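Local coordinates for periplasmic binding protein (PDB 4MO9) that probably serves as the solute-binding component of an iron-siderophore or related metal-complex uptake system, at residues 186-191 with 337-342. Residues are numbered along the deposited sequence; the frame is centred on the assembly and turned at random.
Sequences TRVLDR and EEFKDV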
# COMPACT_ATOMS: atom_id res chain seq x y z
N THR A 186 -14.19 8.87 -2.50
CA THR A 186 -15.38 9.24 -3.27
C THR A 186 -15.29 10.64 -3.86
O THR A 186 -15.77 10.86 -4.98
CB THR A 186 -16.71 9.09 -2.48
OG1 THR A 186 -16.71 9.96 -1.34
CG2 THR A 186 -16.91 7.64 -2.04
N ARG A 187 -14.70 11.59 -3.13
CA ARG A 187 -14.49 12.94 -3.67
C ARG A 187 -13.66 12.84 -4.95
O ARG A 187 -14.01 13.43 -5.98
CB ARG A 187 -13.78 13.85 -2.66
CG ARG A 187 -13.51 15.27 -3.17
CD ARG A 187 -12.72 16.13 -2.16
NE ARG A 187 -13.50 16.46 -0.97
CZ ARG A 187 -13.37 15.86 0.21
NH1 ARG A 187 -12.48 14.89 0.39
NH2 ARG A 187 -14.15 16.24 1.23
N VAL A 188 -12.57 12.08 -4.88
CA VAL A 188 -11.70 11.86 -6.04
C VAL A 188 -12.43 11.18 -7.20
O VAL A 188 -12.46 11.71 -8.33
CB VAL A 188 -10.45 11.03 -5.68
CG1 VAL A 188 -9.70 10.60 -6.95
CG2 VAL A 188 -9.53 11.81 -4.74
N LEU A 189 -13.04 10.03 -6.94
CA LEU A 189 -13.66 9.24 -8.01
C LEU A 189 -14.85 9.97 -8.64
O LEU A 189 -15.01 9.95 -9.86
CB LEU A 189 -14.06 7.85 -7.51
CG LEU A 189 -12.91 6.93 -7.09
CD1 LEU A 189 -13.42 5.61 -6.55
CD2 LEU A 189 -11.97 6.68 -8.26
N ASP A 190 -15.67 10.63 -7.82
CA ASP A 190 -16.78 11.41 -8.35
C ASP A 190 -16.30 12.55 -9.23
O ASP A 190 -16.80 12.76 -10.34
CB ASP A 190 -17.61 12.04 -7.23
CG ASP A 190 -18.85 12.74 -7.76
OD1 ASP A 190 -19.59 12.11 -8.54
OD2 ASP A 190 -19.08 13.92 -7.41
N ARG A 191 -15.33 13.31 -8.73
CA ARG A 191 -14.88 14.48 -9.46
C ARG A 191 -14.21 14.07 -10.77
O ARG A 191 -14.47 14.66 -11.82
CB ARG A 191 -13.96 15.36 -8.59
CG ARG A 191 -13.85 16.80 -9.09
CD ARG A 191 -13.05 17.69 -8.13
NE ARG A 191 -13.76 17.92 -6.87
CZ ARG A 191 -13.20 18.41 -5.77
NH1 ARG A 191 -11.91 18.72 -5.75
NH2 ARG A 191 -13.93 18.59 -4.68
N GLU A 337 -5.68 21.98 -10.92
CA GLU A 337 -6.64 23.05 -10.68
C GLU A 337 -7.99 22.51 -10.20
O GLU A 337 -8.76 23.23 -9.56
CB GLU A 337 -6.82 23.90 -11.94
CG GLU A 337 -5.53 24.57 -12.41
CD GLU A 337 -5.09 25.71 -11.51
OE1 GLU A 337 -3.89 26.07 -11.55
OE2 GLU A 337 -5.94 26.27 -10.78
N GLU A 338 -8.29 21.25 -10.51
CA GLU A 338 -9.56 20.65 -10.10
C GLU A 338 -9.49 20.11 -8.68
O GLU A 338 -10.52 19.73 -8.12
CB GLU A 338 -9.98 19.51 -11.05
CG GLU A 338 -10.46 19.96 -12.41
CD GLU A 338 -9.33 20.39 -13.32
OE1 GLU A 338 -8.15 20.14 -12.97
OE2 GLU A 338 -9.61 20.97 -14.39
N PHE A 339 -8.29 20.09 -8.11
CA PHE A 339 -8.07 19.49 -6.80
C PHE A 339 -7.27 20.36 -5.82
O PHE A 339 -6.48 19.84 -5.03
CB PHE A 339 -7.43 18.10 -6.94
CG PHE A 339 -8.38 17.05 -7.46
CD1 PHE A 339 -9.16 16.31 -6.60
CD2 PHE A 339 -8.48 16.81 -8.83
CE1 PHE A 339 -10.04 15.33 -7.08
CE2 PHE A 339 -9.35 15.84 -9.33
CZ PHE A 339 -10.13 15.10 -8.45
N LYS A 340 -7.51 21.68 -5.87
CA LYS A 340 -6.85 22.62 -4.97
C LYS A 340 -7.30 22.42 -3.53
O LYS A 340 -6.59 22.80 -2.59
CB LYS A 340 -7.12 24.07 -5.38
CG LYS A 340 -6.71 24.39 -6.81
CD LYS A 340 -6.69 25.90 -7.09
CE LYS A 340 -5.46 26.56 -6.45
NZ LYS A 340 -5.18 27.91 -7.02
N ASP A 341 -8.48 21.83 -3.36
CA ASP A 341 -9.04 21.62 -2.03
C ASP A 341 -8.59 20.29 -1.43
O ASP A 341 -9.07 19.88 -0.36
CB ASP A 341 -10.58 21.69 -2.09
CG ASP A 341 -11.18 20.64 -3.01
OD1 ASP A 341 -10.44 20.06 -3.83
OD2 ASP A 341 -12.40 20.39 -2.92
N VAL A 342 -7.68 19.61 -2.11
CA VAL A 342 -7.18 18.32 -1.63
C VAL A 342 -5.69 18.39 -1.31
O VAL A 342 -4.92 18.95 -2.08
CB VAL A 342 -7.49 17.21 -2.66
CG1 VAL A 342 -6.61 16.00 -2.44
CG2 VAL A 342 -8.97 16.82 -2.60
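Arg191 meets Asp341 end-on through a two-pronged salt bridge: Arg191 NH1 lies 2.8 Å from Asp341 OD1 and Arg191 NH2 lies 2.9 Å from Asp341 OD2. Each oxygen uses its syn lone pair, and the guanidinium and carboxylate planes are 25° apart, so the two groups are nearly coplanar. Arg191 NH1 also donates to Glu338 O, at 2.9 Å and in the carbonyl plane, a more bent bond (138° at the hydrogen). Arg191 arrives there on a chain running out from the helix with CG anti to the backbone N (chi1 -160°) and bending at chi3. This path lays Arg191 CD over one face of the Phe339 ring, a CH-pi contact 4.1 Å from the centroid. The long helix 171-194, which falls in the chain between the strands of the two larger sheets, consistent with the interdomain helix of TroA-like proteins, is thereby joined to the loop between helices 324-334 and 344-355. Shortening Arg191 to an alanine is likely to leave the Asp341 carboxylate and the Glu338 carbonyl without these donors and Phe339 without the CD that packs over one face of its ring. Val188 CA lies at the edge of that ring, 4.0 Å from Phe339 CE1, while Arg187 CD packs on Val342 CG2 at 3.8 Å. Further out, the type I turn from Phe339 to Val342 presents Asp341; Lys332 bonds the carbonyls of both end residues, and Ala331 packs against Val188 and Phe339.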